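Local atomic coordinates of 3-oxoacyl-(Acyl-carrier protein) synthase (Burkholderia xenovorans, PDB entry 4EFI), a protein that probably acts as a 3-oxoacyl-(acyl-carrier-protein) synthase, an acyltransferase of the thiolase superfamily. Residues L91-Q96 / F107-E112. Sequence-based numbering, arbitrary orientation.
Sequences LIFVSQ and FVLQAE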
loop_
_atom_site.group_PDB
_atom_site.type_symbol
_atom_site.label_atom_id
_atom_site.label_comp_id
_atom_site.label_asym_id
_atom_site.label_seq_id
_atom_site.Cartn_x
_atom_site.Cartn_y
_atom_site.Cartn_z
ATOM N N LEU A 91 -4.250 -5.730 -15.976
ATOM C CA LEU A 91 -3.228 -5.649 -14.948
ATOM C C LEU A 91 -2.970 -4.173 -14.669
ATOM O O LEU A 91 -2.618 -3.395 -15.568
ATOM C CB LEU A 91 -1.926 -6.324 -15.388
ATOM C CG LEU A 91 -0.876 -6.392 -14.269
ATOM C CD1 LEU A 91 -0.087 -7.683 -14.252
ATOM C CD2 LEU A 91 0.046 -5.187 -14.310
ATOM N N ILE A 92 -3.156 -3.797 -13.409
ATOM C CA ILE A 92 -2.891 -2.438 -12.961
ATOM C C ILE A 92 -1.691 -2.462 -12.040
ATOM O O ILE A 92 -1.695 -3.213 -11.068
ATOM C CB ILE A 92 -4.108 -1.897 -12.210
ATOM C CG1 ILE A 92 -5.368 -1.981 -13.087
ATOM C CG2 ILE A 92 -3.859 -0.448 -11.781
ATOM C CD1 ILE A 92 -6.654 -1.541 -12.378
ATOM N N PHE A 93 -0.670 -1.676 -12.359
ATOM C CA PHE A 93 0.557 -1.582 -11.554
ATOM C C PHE A 93 0.572 -0.255 -10.821
ATOM O O PHE A 93 0.710 0.819 -11.439
ATOM C CB PHE A 93 1.796 -1.726 -12.467
ATOM C CG PHE A 93 3.131 -1.625 -11.736
ATOM C CD1 PHE A 93 3.489 -2.544 -10.779
ATOM C CD2 PHE A 93 4.030 -0.621 -12.032
ATOM C CE1 PHE A 93 4.731 -2.463 -10.128
ATOM C CE2 PHE A 93 5.253 -0.530 -11.385
ATOM C CZ PHE A 93 5.607 -1.456 -10.457
ATOM N N VAL A 94 0.392 -0.311 -9.513
ATOM C CA VAL A 94 0.395 0.870 -8.656
ATOM C C VAL A 94 1.715 0.890 -7.912
ATOM O O VAL A 94 2.028 -0.060 -7.163
ATOM C CB VAL A 94 -0.759 0.839 -7.656
ATOM C CG1 VAL A 94 -0.700 2.075 -6.746
ATOM C CG2 VAL A 94 -2.080 0.756 -8.408
ATOM N N SER A 95 2.496 1.941 -8.143
ATOM C CA SER A 95 3.835 2.026 -7.605
ATOM C C SER A 95 4.392 3.420 -7.819
ATOM O O SER A 95 3.960 4.141 -8.730
ATOM C CB SER A 95 4.751 1.042 -8.309
ATOM O OG SER A 95 6.075 1.039 -7.761
ATOM N N GLN A 96 5.349 3.802 -6.984
ATOM C CA GLN A 96 6.120 5.025 -7.168
ATOM C C GLN A 96 7.544 4.728 -7.658
ATOM O O GLN A 96 8.323 5.660 -7.830
ATOM C CB GLN A 96 6.166 5.781 -5.848
ATOM C CG GLN A 96 4.783 6.156 -5.369
ATOM C CD GLN A 96 4.753 6.682 -3.962
ATOM O OE1 GLN A 96 4.353 7.813 -3.732
ATOM N NE2 GLN A 96 5.137 5.853 -3.022
ATOM N N PHE A 107 3.533 -3.186 -18.785
ATOM C CA PHE A 107 3.810 -3.913 -20.034
ATOM C C PHE A 107 4.841 -5.005 -19.819
ATOM O O PHE A 107 4.727 -6.101 -20.389
ATOM C CB PHE A 107 4.270 -2.952 -21.139
ATOM C CG PHE A 107 3.192 -2.031 -21.586
ATOM C CD1 PHE A 107 2.177 -2.499 -22.408
ATOM C CD2 PHE A 107 3.165 -0.720 -21.166
ATOM C CE1 PHE A 107 1.149 -1.689 -22.781
ATOM C CE2 PHE A 107 2.130 0.100 -21.542
ATOM C CZ PHE A 107 1.117 -0.399 -22.360
ATOM N N VAL A 108 5.819 -4.739 -18.967
ATOM C CA VAL A 108 6.814 -5.743 -18.628
ATOM C C VAL A 108 6.129 -6.908 -17.908
ATOM O O VAL A 108 6.411 -8.086 -18.175
ATOM C CB VAL A 108 7.884 -5.157 -17.704
ATOM C CG1 VAL A 108 8.865 -6.237 -17.270
ATOM C CG2 VAL A 108 8.587 -4.010 -18.387
ATOM N N LEU A 109 5.263 -6.596 -16.943
ATOM C CA LEU A 109 4.529 -7.641 -16.229
ATOM C C LEU A 109 3.619 -8.428 -17.162
ATOM O O LEU A 109 3.514 -9.660 -17.048
ATOM C CB LEU A 109 3.732 -7.039 -15.086
ATOM C CG LEU A 109 4.548 -6.617 -13.863
ATOM C CD1 LEU A 109 3.793 -5.624 -13.022
ATOM C CD2 LEU A 109 4.907 -7.847 -13.011
ATOM N N GLN A 110 2.948 -7.743 -18.077
ATOM C CA GLN A 110 2.097 -8.418 -19.049
ATOM C C GLN A 110 2.915 -9.460 -19.818
ATOM O O GLN A 110 2.503 -10.636 -19.971
ATOM C CB GLN A 110 1.470 -7.371 -19.984
ATOM C CG GLN A 110 0.636 -7.947 -21.128
ATOM C CD GLN A 110 1.438 -8.134 -22.394
ATOM O OE1 GLN A 110 2.163 -7.239 -22.808
ATOM N NE2 GLN A 110 1.314 -9.307 -23.018
ATOM N N ALA A 111 4.075 -9.064 -20.319
ATOM C CA ALA A 111 4.910 -9.990 -21.071
ATOM C C ALA A 111 5.466 -11.101 -20.186
ATOM O O ALA A 111 5.422 -12.260 -20.569
ATOM C CB ALA A 111 6.034 -9.256 -21.806
ATOM N N GLU A 112 5.975 -10.765 -19.007
ATOM C CA GLU A 112 6.671 -11.747 -18.165
ATOM C C GLU A 112 5.699 -12.779 -17.600
ATOM O O GLU A 112 6.094 -13.918 -17.344
ATOM C CB GLU A 112 7.435 -11.048 -17.038
ATOM C CG GLU A 112 8.668 -10.293 -17.534
ATOM C CD GLU A 112 9.469 -9.568 -16.448
ATOM O OE1 GLU A 112 8.957 -9.357 -15.327
ATOM O OE2 GLU A 112 10.624 -9.191 -16.750
#
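Leu109 reaches from segment 107-112 of helix 105-112 toward segment 91-96 and meets Leu91 and Phe93, two strand residues that face the helix. Followed outward, Leu109 CB already lies 4.0 Å from Leu91 CD1. CG then lies anti to the carbonyl carbon and beside the backbone N (chi1 -75°), which carries the branch point away from the helix. Of the two methyls, CD1 does the work: Leu109 CD1 sits 3.8 Å from Phe93 CD1 and 4.0 Å from Leu91 CD2, so a single methyl touches both strand residues. Its approach to the Phe93 ring is oblique, and the two side chains cross at about a right angle, as do Leu91 and Leu109.

On the strand, Leu91 and Phe93 both hold CG anti to the backbone N (chi1 -174° and 179°), which continues each side chain on the helix side and brings the Leu91 methyls and the Phe93 ring to Leu109. Ile92, between them, points to the other face of the sheet, where it touches Leu152 and Ile124. Branched leucines suit a helix-sheet interface because their methyls can meet several neighbours at once, while the broad ring of Phe93 also extends to Thr105 and Ala106 of the same helix and to Ala153 of strand 149-156. No hydrogen bond crosses between the segments; the joint is apolar and all three participants are buried. Helix 105-112 also has polar ties, among them a salt bridge from Glu112 to Arg71, made beyond this contact.

Strand 90-94 lies between parallel strands 120-124 and 149-156, and Leu109 also touches Ala153 on the latter. The arrangement is characteristic of a beta-alpha-beta unit, here strand 90-94, helix 105-112 and strand 120-124, with the helix packed on the sheet of a thiolase-like fold.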